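Local structure of Non-structural polyprotein (Sindbis virus, 4GUA) at residues Q319-H323 / L653-P659; K539-F544 / S597-L603; K548-A553 / P613-H617; Y576-T581 / V616-R620; C605-M611 / T628-T633. The protein joins the nsP2 cysteine protease, which cleaves the viral polyprotein, to the macro and zinc-binding domains of nsP3 in an uncleaved precursor. All blocks are in the same frame, centred on the assembly; numbering follows the deposited sequence.

Interaction 1: residues Q319-H323 / L653-P659; sequences QFTPH and LFNPHTP
H323 slots its imidazole between N655 and P659, and both faces of the ring are occupied. On one side the amide of N655 lies flat against it, the two planes only 4° apart, with N655 CB 3.7 Å from the centroid of the H323 ring. The opposite face takes a CH-pi contact from the pyrrolidine of P659, whose CG sits toward the rim. In the plane of the ring, NE2 of H323 donates an almost straight bond to O of H657 (2.7 Å, 178° at the hydrogen), reaching the carbonyl from above its plane. H323 opens helix 323-333 just after the N-cap residue P322, so a helix start, probably in the nsP2 part, is keyed into a loop of the nsP3 zinc-binding domain. Farther along, OE1 of Q319 meets the edge of the F654 ring at CD2 (3.4 Å), and CG2 of T321 approaches CD1 of F654 at 3.8 Å. Second-shell bonds fix the rotation of the sandwiched groups. ND1 of H323 shares a hydrogen bond with OG1 of T321 (2.8 Å). OD1 of N655 closes an Asx turn on the backbone N of H657, while its ND2 is held by D436 of helix 420-440.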
# COMPACT_ATOMS: atom_id res chain seq x y z
N GLN A 319 1.70 11.25 1.15
CA GLN A 319 2.05 10.04 1.87
C GLN A 319 0.90 9.06 1.80
O GLN A 319 -0.10 9.21 2.51
CB GLN A 319 2.39 10.37 3.32
CG GLN A 319 3.59 11.30 3.44
CD GLN A 319 3.89 11.72 4.87
OE1 GLN A 319 2.99 11.82 5.71
NE2 GLN A 319 5.16 11.98 5.14
N PHE A 320 1.07 8.02 0.98
CA PHE A 320 0.01 7.04 0.74
C PHE A 320 0.29 5.75 1.50
O PHE A 320 1.41 5.26 1.52
CB PHE A 320 -0.11 6.74 -0.76
CG PHE A 320 -1.04 5.60 -1.07
CD1 PHE A 320 -2.40 5.82 -1.27
CD2 PHE A 320 -0.56 4.29 -1.15
CE1 PHE A 320 -3.26 4.77 -1.56
CE2 PHE A 320 -1.42 3.24 -1.43
CZ PHE A 320 -2.77 3.48 -1.63
N THR A 321 -0.75 5.21 2.14
CA THR A 321 -0.64 3.92 2.80
C THR A 321 -1.82 3.05 2.39
O THR A 321 -2.93 3.56 2.23
CB THR A 321 -0.58 4.08 4.33
OG1 THR A 321 -1.81 4.64 4.81
CG2 THR A 321 0.58 4.99 4.72
N PRO A 322 -1.59 1.74 2.18
CA PRO A 322 -2.67 0.93 1.62
C PRO A 322 -3.64 0.34 2.63
O PRO A 322 -4.12 -0.77 2.41
CB PRO A 322 -1.90 -0.22 0.96
CG PRO A 322 -0.73 -0.42 1.89
CD PRO A 322 -0.35 0.96 2.36
N HIS A 323 -3.99 1.08 3.67
CA HIS A 323 -4.87 0.53 4.70
C HIS A 323 -6.26 0.41 4.09
O HIS A 323 -6.87 -0.66 4.08
CB HIS A 323 -4.89 1.43 5.92
CG HIS A 323 -3.56 1.53 6.61
ND1 HIS A 323 -2.55 2.35 6.15
CD2 HIS A 323 -3.09 0.93 7.72
CE1 HIS A 323 -1.50 2.23 6.95
NE2 HIS A 323 -1.80 1.38 7.91
N LEU A 653 1.88 12.37 9.79
CA LEU A 653 0.43 12.30 9.91
C LEU A 653 -0.31 11.14 9.22
O LEU A 653 -1.54 11.13 9.20
CB LEU A 653 -0.15 13.65 9.49
CG LEU A 653 0.45 14.80 10.30
CD1 LEU A 653 -0.08 16.14 9.82
CD2 LEU A 653 0.17 14.62 11.78
N PHE A 654 0.40 10.19 8.61
CA PHE A 654 -0.28 9.05 7.99
C PHE A 654 -0.61 7.97 9.02
O PHE A 654 -0.21 8.06 10.18
CB PHE A 654 0.55 8.46 6.85
CG PHE A 654 1.89 7.93 7.28
CD1 PHE A 654 2.02 6.66 7.81
CD2 PHE A 654 3.04 8.70 7.13
CE1 PHE A 654 3.24 6.17 8.20
CE2 PHE A 654 4.27 8.21 7.52
CZ PHE A 654 4.38 6.95 8.05
N ASN A 655 -1.31 6.93 8.58
CA ASN A 655 -1.78 5.87 9.48
C ASN A 655 -0.63 5.00 10.01
O ASN A 655 0.08 4.34 9.23
CB ASN A 655 -2.81 5.01 8.75
CG ASN A 655 -3.58 4.11 9.69
OD1 ASN A 655 -3.05 3.65 10.71
ND2 ASN A 655 -4.83 3.85 9.35
N PRO A 656 -0.43 5.02 11.34
CA PRO A 656 0.66 4.35 12.06
C PRO A 656 0.55 2.83 12.15
O PRO A 656 1.57 2.16 12.33
CB PRO A 656 0.58 4.96 13.45
CG PRO A 656 -0.85 5.32 13.61
CD PRO A 656 -1.34 5.71 12.26
N HIS A 657 -0.67 2.30 12.06
CA HIS A 657 -0.89 0.86 12.14
C HIS A 657 -0.27 0.11 10.97
O HIS A 657 -0.13 0.64 9.87
CB HIS A 657 -2.38 0.54 12.18
CG HIS A 657 -3.05 0.92 13.46
ND1 HIS A 657 -2.45 0.75 14.69
CD2 HIS A 657 -4.25 1.48 13.71
CE1 HIS A 657 -3.26 1.19 15.64
NE2 HIS A 657 -4.36 1.64 15.07
N THR A 658 0.10 -1.14 11.21
CA THR A 658 0.48 -2.04 10.14
C THR A 658 -0.74 -2.26 9.26
O THR A 658 -1.80 -2.65 9.75
CB THR A 658 0.94 -3.40 10.69
OG1 THR A 658 2.05 -3.22 11.58
CG2 THR A 658 1.35 -4.33 9.55
N PRO A 659 -0.62 -2.00 7.95
CA PRO A 659 -1.79 -2.28 7.11
C PRO A 659 -2.26 -3.72 7.29
O PRO A 659 -1.43 -4.61 7.43
CB PRO A 659 -1.26 -2.05 5.70
CG PRO A 659 -0.15 -1.04 5.88
CD PRO A 659 0.48 -1.38 7.20

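Interaction 2: residues K539-F544 / S597-L603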
# COMPACT_ATOMS: atom_id res chain seq x y z
N LYS A 539 7.88 5.47 -1.20
CA LYS A 539 7.07 4.59 -0.37
C LYS A 539 7.52 4.60 1.09
O LYS A 539 8.66 4.93 1.40
CB LYS A 539 7.11 3.16 -0.92
CG LYS A 539 8.43 2.44 -0.68
CD LYS A 539 8.40 1.02 -1.20
CE LYS A 539 8.94 0.93 -2.61
NZ LYS A 539 9.22 -0.47 -2.97
N LEU A 540 6.59 4.26 1.99
CA LEU A 540 6.79 4.42 3.42
C LEU A 540 7.20 3.16 4.19
O LEU A 540 7.35 3.19 5.42
CB LEU A 540 5.52 5.03 4.03
CG LEU A 540 5.27 6.46 3.54
CD1 LEU A 540 3.88 6.93 3.90
CD2 LEU A 540 6.32 7.42 4.08
N TYR A 541 7.37 2.05 3.47
CA TYR A 541 7.75 0.78 4.09
C TYR A 541 8.83 0.09 3.26
O TYR A 541 8.77 0.07 2.04
CB TYR A 541 6.53 -0.15 4.19
CG TYR A 541 5.28 0.49 4.75
CD1 TYR A 541 5.07 0.55 6.12
CD2 TYR A 541 4.31 1.02 3.91
CE1 TYR A 541 3.93 1.13 6.64
CE2 TYR A 541 3.16 1.60 4.43
CZ TYR A 541 2.98 1.66 5.79
OH TYR A 541 1.84 2.23 6.31
N SER A 542 9.83 -0.46 3.92
CA SER A 542 10.86 -1.21 3.21
C SER A 542 11.55 -2.22 4.11
O SER A 542 11.62 -2.04 5.32
CB SER A 542 11.89 -0.24 2.62
OG SER A 542 12.75 -0.92 1.73
N TYR A 543 12.07 -3.30 3.51
CA TYR A 543 12.96 -4.21 4.23
C TYR A 543 14.43 -3.83 4.05
O TYR A 543 15.30 -4.41 4.70
CB TYR A 543 12.75 -5.64 3.77
CG TYR A 543 11.50 -6.30 4.31
CD1 TYR A 543 11.48 -6.82 5.60
CD2 TYR A 543 10.36 -6.44 3.54
CE1 TYR A 543 10.37 -7.43 6.10
CE2 TYR A 543 9.24 -7.05 4.03
CZ TYR A 543 9.25 -7.55 5.31
OH TYR A 543 8.13 -8.17 5.83
N PHE A 544 14.72 -2.88 3.16
CA PHE A 544 16.08 -2.43 2.93
C PHE A 544 17.00 -3.56 2.51
O PHE A 544 18.20 -3.54 2.81
CB PHE A 544 16.64 -1.74 4.18
CG PHE A 544 15.97 -0.44 4.48
CD1 PHE A 544 16.40 0.72 3.88
CD2 PHE A 544 14.88 -0.39 5.33
CE1 PHE A 544 15.77 1.92 4.12
CE2 PHE A 544 14.24 0.80 5.59
CZ PHE A 544 14.69 1.96 4.98
N SER A 597 6.15 -11.66 7.25
CA SER A 597 5.98 -10.44 8.02
C SER A 597 5.59 -9.30 7.07
O SER A 597 5.30 -9.54 5.90
CB SER A 597 7.25 -10.10 8.79
OG SER A 597 8.35 -9.90 7.91
N SER A 598 5.58 -8.08 7.59
CA SER A 598 5.30 -6.89 6.80
C SER A 598 6.49 -5.94 6.86
O SER A 598 7.20 -5.88 7.87
CB SER A 598 4.06 -6.18 7.32
OG SER A 598 2.91 -7.01 7.21
N PRO A 599 6.72 -5.19 5.77
CA PRO A 599 7.84 -4.24 5.72
C PRO A 599 7.75 -3.17 6.81
O PRO A 599 6.70 -2.53 6.94
CB PRO A 599 7.70 -3.61 4.34
CG PRO A 599 6.30 -3.87 3.92
CD PRO A 599 5.94 -5.18 4.52
N PRO A 600 8.83 -2.97 7.57
CA PRO A 600 8.78 -1.95 8.63
C PRO A 600 8.61 -0.58 8.01
O PRO A 600 9.10 -0.36 6.90
CB PRO A 600 10.15 -2.05 9.31
CG PRO A 600 10.86 -3.20 8.69
CD PRO A 600 10.02 -3.82 7.64
N LYS A 601 7.94 0.33 8.70
CA LYS A 601 7.81 1.67 8.16
C LYS A 601 9.16 2.38 8.22
O LYS A 601 9.90 2.26 9.19
CB LYS A 601 6.70 2.48 8.86
CG LYS A 601 6.85 2.70 10.33
CD LYS A 601 5.65 3.49 10.85
CE LYS A 601 4.47 2.60 11.16
NZ LYS A 601 4.24 2.54 12.64
N THR A 602 9.47 3.10 7.14
CA THR A 602 10.73 3.82 7.00
C THR A 602 10.71 5.22 7.61
O THR A 602 11.76 5.84 7.76
CB THR A 602 11.06 4.02 5.51
OG1 THR A 602 10.03 4.79 4.89
CG2 THR A 602 11.16 2.68 4.79
N LEU A 603 9.53 5.72 7.95
CA LEU A 603 9.42 7.10 8.39
C LEU A 603 8.38 7.26 9.51
O LEU A 603 7.37 7.94 9.33
CB LEU A 603 9.03 7.97 7.20
CG LEU A 603 9.36 9.45 7.30
CD1 LEU A 603 10.86 9.66 7.19
CD2 LEU A 603 8.61 10.23 6.23
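Y543 lays one face of its ring over the two consecutive prolines P599 and P600. CA of P599 stands 3.8 Å from the centroid of the Y543 ring and CD of P600 4.2 Å from it, each displaced toward the rim. A second apolar patch forms where CG2 of T602 meets CZ of F544 at 3.6 Å. With OG1 of T602 lodged between its own N and carbonyl carbon (chi1 61°), CG2 is turned beside the backbone N and also reaches CB of S542. On the far side of the strand-like pairing, CB of Y541 packs on CB of P599. Between these patches the backbones make a single antiparallel bridge, in which Y541 and K601 form a non-hydrogen-bonded pair. N of T602 donates to O of L540 (2.7 Å), N of S542 donates to O of P600 (3.1 Å), and CA-H...O contacts from K601 and Y541 reinforce the same two carbonyls. At the polar edge OH of Y543 shares a hydrogen bond with OG of S597 (2.7 Å), while OG of S542 accepts from N of F544 in an ST turn. OG1 of T602 is hydrogen-bonded to O of W520. The bridge is thus wedged among strand 519-520, against which S542 and T602 pack, helix 550-562, which touches Y543 and P600, and the first residue of helix 613-621, P613, which meets F544 and P600.

Interaction 3: residues K548-A553 / P613-H617; sequences KFHQAA and PERVH. With SO4 (sulfate ion), chain R; SO4 (sulfate ion), chain K; SO4 (sulfate ion), chain I.
F549 and H617 form an offset edge-to-face pair where the N-terminal turns of helices 550-562 and 613-621 pack together in the zinc-binding domain. The edge of F549 is presented to the face of H617, with centroids 5.4 Å apart and planes at 74°. E614 runs alongside F549, pointing the same way, and lays its CG over one ring face, 3.9 Å from the ring centroid. Its carboxylate is tied down beyond the contact by OG of S525 and N of C526, which should steady the chain against the ring. K548 CG takes the opposite face. Next to the aromatic pair the helices close up through small residues: CB of A553 meets CB of P613 at 3.7 Å, and CB of A552 reaches O of P613 and CB of H617. H617 swings its ring out from its helix with CG anti to the backbone N (chi1 172°), bringing NE2 to the sulfate of chain R, probably a crystallisation ion. K548 stretches toward the same anion, and its NZ donates to O4 of that sulfate at 2.9 Å. On the other side of helix 613-621, NE and NH2 of R615 both donate to one oxygen, O1 of the sulfate of chain K, at 2.9 and 2.8 Å.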
# COMPACT_ATOMS: atom_id res chain seq x y z
N LYS A 548 22.87 -2.94 4.56
CA LYS A 548 23.28 -3.60 5.79
C LYS A 548 22.20 -3.51 6.84
O LYS A 548 22.30 -4.13 7.90
CB LYS A 548 24.57 -2.98 6.33
CG LYS A 548 24.48 -1.50 6.66
CD LYS A 548 25.78 -1.00 7.28
CE LYS A 548 25.87 0.52 7.27
NZ LYS A 548 26.92 1.02 8.20
N PHE A 549 21.14 -2.76 6.54
CA PHE A 549 20.03 -2.62 7.47
C PHE A 549 18.99 -3.71 7.30
O PHE A 549 18.00 -3.75 8.02
CB PHE A 549 19.39 -1.25 7.30
CG PHE A 549 20.37 -0.12 7.37
CD1 PHE A 549 21.30 -0.06 8.39
CD2 PHE A 549 20.37 0.88 6.41
CE1 PHE A 549 22.20 0.97 8.46
CE2 PHE A 549 21.27 1.91 6.48
CZ PHE A 549 22.19 1.96 7.51
N HIS A 550 19.21 -4.59 6.33
CA HIS A 550 18.24 -5.64 6.05
C HIS A 550 17.93 -6.51 7.26
O HIS A 550 16.77 -6.74 7.56
CB HIS A 550 18.74 -6.54 4.92
CG HIS A 550 17.74 -7.57 4.50
ND1 HIS A 550 16.45 -7.25 4.14
CD2 HIS A 550 17.85 -8.92 4.37
CE1 HIS A 550 15.80 -8.36 3.81
NE2 HIS A 550 16.63 -9.38 3.94
N GLN A 551 18.96 -6.98 7.95
CA GLN A 551 18.77 -7.89 9.07
C GLN A 551 17.93 -7.21 10.16
O GLN A 551 16.97 -7.79 10.68
CB GLN A 551 20.11 -8.34 9.65
CG GLN A 551 20.02 -9.43 10.70
CD GLN A 551 19.50 -10.74 10.14
OE1 GLN A 551 18.30 -11.00 10.13
NE2 GLN A 551 20.41 -11.59 9.66
N ALA A 552 18.29 -5.98 10.49
CA ALA A 552 17.54 -5.22 11.48
C ALA A 552 16.08 -5.10 11.06
O ALA A 552 15.18 -5.25 11.88
CB ALA A 552 18.16 -3.84 11.66
N ALA A 553 15.86 -4.85 9.77
CA ALA A 553 14.50 -4.70 9.25
C ALA A 553 13.68 -5.98 9.40
O ALA A 553 12.51 -5.95 9.79
CB ALA A 553 14.54 -4.27 7.80
N PRO A 613 14.77 0.80 10.66
CA PRO A 613 15.73 -0.30 10.70
C PRO A 613 17.16 0.24 10.81
O PRO A 613 18.04 -0.40 11.40
CB PRO A 613 15.50 -1.00 9.36
CG PRO A 613 14.07 -0.71 9.04
CD PRO A 613 13.82 0.68 9.55
N GLU A 614 17.38 1.43 10.27
CA GLU A 614 18.69 2.04 10.34
C GLU A 614 19.06 2.34 11.78
O GLU A 614 20.13 1.94 12.25
CB GLU A 614 18.73 3.31 9.49
CG GLU A 614 20.08 3.99 9.46
CD GLU A 614 20.14 5.12 8.45
OE1 GLU A 614 19.14 5.32 7.73
OE2 GLU A 614 21.18 5.80 8.37
N ARG A 615 18.19 3.03 12.50
CA ARG A 615 18.50 3.40 13.87
C ARG A 615 18.65 2.16 14.75
O ARG A 615 19.52 2.11 15.61
CB ARG A 615 17.43 4.31 14.47
CG ARG A 615 17.78 4.70 15.91
CD ARG A 615 17.14 6.01 16.33
NE ARG A 615 17.40 6.31 17.74
CZ ARG A 615 16.61 5.99 18.75
NH1 ARG A 615 15.47 5.35 18.56
NH2 ARG A 615 16.97 6.32 19.98
N VAL A 616 17.79 1.17 14.54
CA VAL A 616 17.87 -0.05 15.33
C VAL A 616 19.23 -0.69 15.14
O VAL A 616 19.84 -1.16 16.09
CB VAL A 616 16.77 -1.06 14.93
CG1 VAL A 616 17.14 -2.46 15.41
CG2 VAL A 616 15.43 -0.63 15.50
N HIS A 617 19.70 -0.70 13.90
CA HIS A 617 20.97 -1.32 13.56
C HIS A 617 22.15 -0.58 14.20
O HIS A 617 23.05 -1.22 14.73
CB HIS A 617 21.13 -1.36 12.05
CG HIS A 617 22.48 -1.81 11.59
ND1 HIS A 617 22.78 -3.12 11.33
CD2 HIS A 617 23.62 -1.11 11.34
CE1 HIS A 617 24.04 -3.22 10.94
NE2 HIS A 617 24.57 -2.01 10.94
S SO4 R . 28.19 -1.78 10.62
O1 SO4 R . 28.21 -2.27 12.00
O2 SO4 R . 29.55 -1.69 10.11
O3 SO4 R . 27.43 -2.71 9.79
O4 SO4 R . 27.57 -0.45 10.59
S SO4 K . 20.73 7.93 18.89
O1 SO4 K . 19.59 7.16 19.36
O2 SO4 K . 21.00 7.57 17.50
O3 SO4 K . 20.42 9.36 18.96
O4 SO4 K . 21.88 7.62 19.74
S SO4 I . 25.66 -0.58 2.59
O1 SO4 I . 24.38 -0.82 3.25
O2 SO4 I . 26.45 -1.81 2.58
O3 SO4 I . 25.41 -0.16 1.21
O4 SO4 I . 26.39 0.48 3.29

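Interaction 4: residues Y576-T581 / V616-R620; sequences YILGET and VHRLR. With SO4 (sulfate ion), chain R.
Y576, in the last turn of helix 566-577, receives the guanidinium of R620 flat on one face of its ring. The planes are only 3° apart, and CZ of R620 stands 4.1 Å from the ring centroid, a cation-pi stack. Extended from CG to NE and started with CG anti to the backbone N (chi1 -173°), the side chain of R620 runs at about a right angle to that of Y576 while its guanidinium stays parallel to the ring, and its CD makes a CH-pi contact near the hydroxyl end. NH1 of R620 also points to O of Y576, but that bond is modelled too short to be trusted in detail. The edge of the same ring meets CG1 of V616, which touches CE2 of Y576 at 3.6 Å. Next along the chain, CG2 of I577 packs on CB of L619 (3.8 Å), closing the apolar side of this helix-helix contact. L578 then leaves helical geometry, and G579, at a positive phi, bends the chain back so that its CA lies near NH1 of R620. CA of T581 comes within 3.6 Å of NH2 of R620. Because the carboxylate of D555 is hydrogen-bonded to the hydroxyl of Y576, the ring is probably more electron-rich, and the negative end of helix 566-577 would also attract the cation.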
# COMPACT_ATOMS: atom_id res chain seq x y z
N TYR A 576 15.34 -5.99 22.15
CA TYR A 576 16.19 -6.44 21.04
C TYR A 576 17.36 -5.49 20.81
O TYR A 576 18.48 -5.92 20.54
CB TYR A 576 15.33 -6.57 19.78
CG TYR A 576 16.09 -6.79 18.48
CD1 TYR A 576 16.49 -8.06 18.09
CD2 TYR A 576 16.36 -5.72 17.64
CE1 TYR A 576 17.18 -8.25 16.90
CE2 TYR A 576 17.04 -5.91 16.45
CZ TYR A 576 17.45 -7.17 16.08
OH TYR A 576 18.13 -7.34 14.90
N ILE A 577 17.09 -4.20 20.93
CA ILE A 577 18.11 -3.18 20.77
C ILE A 577 19.20 -3.38 21.82
O ILE A 577 20.38 -3.12 21.59
CB ILE A 577 17.49 -1.77 20.93
CG1 ILE A 577 16.69 -1.42 19.67
CG2 ILE A 577 18.56 -0.72 21.18
CD1 ILE A 577 15.90 -0.14 19.78
N LEU A 578 18.78 -3.86 22.97
CA LEU A 578 19.64 -4.02 24.13
C LEU A 578 20.32 -5.40 24.21
O LEU A 578 21.01 -5.70 25.18
CB LEU A 578 18.82 -3.75 25.40
CG LEU A 578 18.28 -2.32 25.53
CD1 LEU A 578 17.37 -2.19 26.74
CD2 LEU A 578 19.41 -1.31 25.63
N GLY A 579 20.15 -6.23 23.17
CA GLY A 579 20.58 -7.62 23.22
C GLY A 579 19.36 -8.52 23.35
O GLY A 579 18.25 -8.11 23.04
N GLU A 580 19.57 -9.77 23.77
CA GLU A 580 18.49 -10.76 23.94
C GLU A 580 18.22 -11.50 22.63
O GLU A 580 17.49 -12.49 22.59
CB GLU A 580 17.20 -10.09 24.43
CG GLU A 580 16.03 -11.04 24.62
CD GLU A 580 15.08 -10.63 25.73
OE1 GLU A 580 15.34 -9.60 26.39
OE2 GLU A 580 14.06 -11.32 25.93
N THR A 581 18.81 -11.00 21.57
CA THR A 581 18.66 -11.58 20.24
C THR A 581 17.21 -11.93 19.90
O THR A 581 16.27 -11.39 20.49
CB THR A 581 19.56 -12.84 20.09
OG1 THR A 581 19.63 -13.23 18.71
CG2 THR A 581 19.04 -14.01 20.94
N VAL A 616 17.79 1.17 14.54
CA VAL A 616 17.87 -0.05 15.33
C VAL A 616 19.23 -0.69 15.14
O VAL A 616 19.84 -1.16 16.09
CB VAL A 616 16.77 -1.06 14.93
CG1 VAL A 616 17.14 -2.46 15.41
CG2 VAL A 616 15.43 -0.63 15.50
N HIS A 617 19.70 -0.70 13.90
CA HIS A 617 20.97 -1.32 13.56
C HIS A 617 22.15 -0.58 14.20
O HIS A 617 23.05 -1.22 14.73
CB HIS A 617 21.13 -1.36 12.05
CG HIS A 617 22.48 -1.81 11.59
ND1 HIS A 617 22.78 -3.12 11.33
CD2 HIS A 617 23.62 -1.11 11.34
CE1 HIS A 617 24.04 -3.22 10.94
NE2 HIS A 617 24.57 -2.01 10.94
N ARG A 618 22.13 0.75 14.15
CA ARG A 618 23.23 1.54 14.69
C ARG A 618 23.32 1.34 16.21
O ARG A 618 24.40 1.15 16.75
CB ARG A 618 23.07 3.03 14.35
N LEU A 619 22.17 1.38 16.88
CA LEU A 619 22.12 1.20 18.33
C LEU A 619 22.61 -0.18 18.74
O LEU A 619 23.41 -0.31 19.66
CB LEU A 619 20.69 1.41 18.85
CG LEU A 619 20.09 2.81 18.72
CD1 LEU A 619 18.59 2.77 19.02
CD2 LEU A 619 20.79 3.78 19.64
N ARG A 620 22.12 -1.21 18.06
CA ARG A 620 22.43 -2.59 18.42
C ARG A 620 23.89 -2.94 18.12
O ARG A 620 24.49 -3.76 18.82
CB ARG A 620 21.49 -3.54 17.69
CG ARG A 620 21.62 -5.00 18.11
CD ARG A 620 20.58 -5.85 17.40
NE ARG A 620 20.89 -7.28 17.45
CZ ARG A 620 20.56 -8.10 18.43
NH1 ARG A 620 19.89 -7.66 19.49
NH2 ARG A 620 20.89 -9.39 18.36
S SO4 R . 28.19 -1.78 10.62
O1 SO4 R . 28.21 -2.27 12.00
O2 SO4 R . 29.55 -1.69 10.11
O3 SO4 R . 27.43 -2.71 9.79
O4 SO4 R . 27.57 -0.45 10.59

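Interaction 5: residues C605-M611 / T628-T633; sequences CLCMYAM and TVCSST. With ZN (zinc ion), chain V.
Two type I turns, C607 to A610 and C630 to T633, each start with a zinc ligand, and C605 joins them from the chain just ahead of the first. T628 and V629 are in strand conformation. Within each turn the backbone curls so that an N-H faces the sulfur: N of Y609 donates to SG of C607 (3.2 Å, 159°), and N of S632 makes a weaker bond to SG of C630. The zinc lies 2.4 Å from SG of C605, 2.5 Å from SG of C607 and 2.3 Å from SG of C630, and C648 supplies the fourth ligand. Beside the metal, CB of C605 packs on CB of S632. T628 places CG2 over one face of the Y609 ring, 3.9 Å from its centroid, in a CH-pi contact. M611, with a chain bent at chi2 and chi3, turns back so that its CE meets CG2 of V629 at 3.9 Å. Four cysteine sulfurs, if all thiolates, would give the site a net negative charge, which the N-H...S bonds probably temper. A zinc ion ligated wholly by cysteines points to a structural role, here crosslinking loops that share little regular secondary structure.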
# COMPACT_ATOMS: atom_id res chain seq x y z
N CYS A 605 8.71 8.85 12.33
CA CYS A 605 8.69 10.26 12.67
C CYS A 605 9.89 10.96 12.06
O CYS A 605 10.74 10.31 11.46
CB CYS A 605 8.67 10.47 14.19
SG CYS A 605 10.14 9.90 15.05
N LEU A 606 9.93 12.28 12.20
CA LEU A 606 11.02 13.08 11.64
C LEU A 606 12.10 13.46 12.65
O LEU A 606 13.09 14.08 12.29
CB LEU A 606 10.46 14.33 10.97
CG LEU A 606 9.49 14.00 9.84
CD1 LEU A 606 9.00 15.27 9.18
CD2 LEU A 606 10.15 13.08 8.82
N CYS A 607 11.92 13.08 13.91
CA CYS A 607 12.85 13.48 14.96
C CYS A 607 14.06 12.56 14.96
O CYS A 607 14.10 11.58 14.22
CB CYS A 607 12.16 13.50 16.33
SG CYS A 607 12.29 11.96 17.28
N MET A 608 15.04 12.87 15.81
CA MET A 608 16.32 12.16 15.80
C MET A 608 16.22 10.74 16.35
O MET A 608 17.15 9.95 16.20
CB MET A 608 17.37 12.92 16.60
CG MET A 608 17.17 12.88 18.11
SD MET A 608 18.25 14.03 18.98
CE MET A 608 19.87 13.41 18.52
N TYR A 609 15.11 10.44 17.02
CA TYR A 609 14.93 9.13 17.65
C TYR A 609 14.10 8.16 16.81
O TYR A 609 13.88 7.02 17.21
CB TYR A 609 14.32 9.32 19.04
CG TYR A 609 15.17 10.19 19.93
CD1 TYR A 609 16.41 9.76 20.37
CD2 TYR A 609 14.75 11.46 20.31
CE1 TYR A 609 17.21 10.55 21.18
CE2 TYR A 609 15.54 12.27 21.12
CZ TYR A 609 16.77 11.81 21.55
OH TYR A 609 17.56 12.59 22.35
N ALA A 610 13.68 8.60 15.62
CA ALA A 610 12.77 7.81 14.79
C ALA A 610 13.28 6.39 14.67
O ALA A 610 14.45 6.18 14.37
CB ALA A 610 12.66 8.44 13.42
N MET A 611 12.41 5.40 14.87
CA MET A 611 12.92 4.05 14.95
C MET A 611 12.78 3.41 13.58
O MET A 611 11.78 2.77 13.25
CB MET A 611 12.09 3.27 15.97
CG MET A 611 12.75 2.02 16.53
SD MET A 611 14.01 2.37 17.77
CE MET A 611 13.05 3.19 19.04
N THR A 628 16.89 5.69 24.01
CA THR A 628 15.86 6.71 24.12
C THR A 628 14.80 6.50 23.04
O THR A 628 15.12 6.25 21.87
CB THR A 628 16.46 8.11 23.99
OG1 THR A 628 17.43 8.31 25.03
CG2 THR A 628 15.38 9.18 24.08
N VAL A 629 13.54 6.57 23.44
CA VAL A 629 12.42 6.34 22.53
C VAL A 629 11.45 7.51 22.57
O VAL A 629 11.13 8.01 23.65
CB VAL A 629 11.66 5.06 22.91
CG1 VAL A 629 10.45 4.87 22.01
CG2 VAL A 629 12.59 3.86 22.85
N CYS A 630 11.00 7.96 21.41
CA CYS A 630 10.08 9.09 21.36
C CYS A 630 8.62 8.62 21.39
O CYS A 630 8.34 7.43 21.36
CB CYS A 630 10.34 9.94 20.12
SG CYS A 630 9.96 9.11 18.58
N SER A 631 7.70 9.58 21.42
CA SER A 631 6.29 9.27 21.60
C SER A 631 5.67 8.68 20.33
O SER A 631 4.57 8.11 20.38
CB SER A 631 5.52 10.53 22.02
OG SER A 631 5.44 11.47 20.96
N SER A 632 6.37 8.81 19.21
CA SER A 632 5.91 8.21 17.95
C SER A 632 6.29 6.74 17.88
O SER A 632 6.01 6.07 16.90
CB SER A 632 6.48 8.96 16.75
OG SER A 632 5.86 10.22 16.60
N THR A 633 6.94 6.24 18.92
CA THR A 633 7.14 4.82 19.07
C THR A 633 6.44 4.42 20.36
O THR A 633 7.07 4.36 21.42
CB THR A 633 8.62 4.46 19.12
OG1 THR A 633 9.22 4.74 17.85
CG2 THR A 633 8.83 3.00 19.46
ZN ZN V . 10.00 10.91 17.20

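How the interactions relate
Interactions 2 to 5 build up the zinc-binding domain, and interaction 1 joins it to the stretch leading into helix 323-333. Interactions 1 and 2 have centres about 11 Å apart and are tied by NZ of K601, 2.7 Å from O of P656. Interaction 2 leads into interaction 3 where O of Y543 meets ND1 of H550 at 3.1 Å. Interactions 3 and 4, centres about 9 Å apart, share V616 and H617, so helix 613-621 packs on two successive helices. R615 connects that helix to interaction 5, its NH2 lying 2.6 Å from O of T628. The zinc of interaction 5 is about 10 Å from the side chain of L603 and about 11 Å from that of F654.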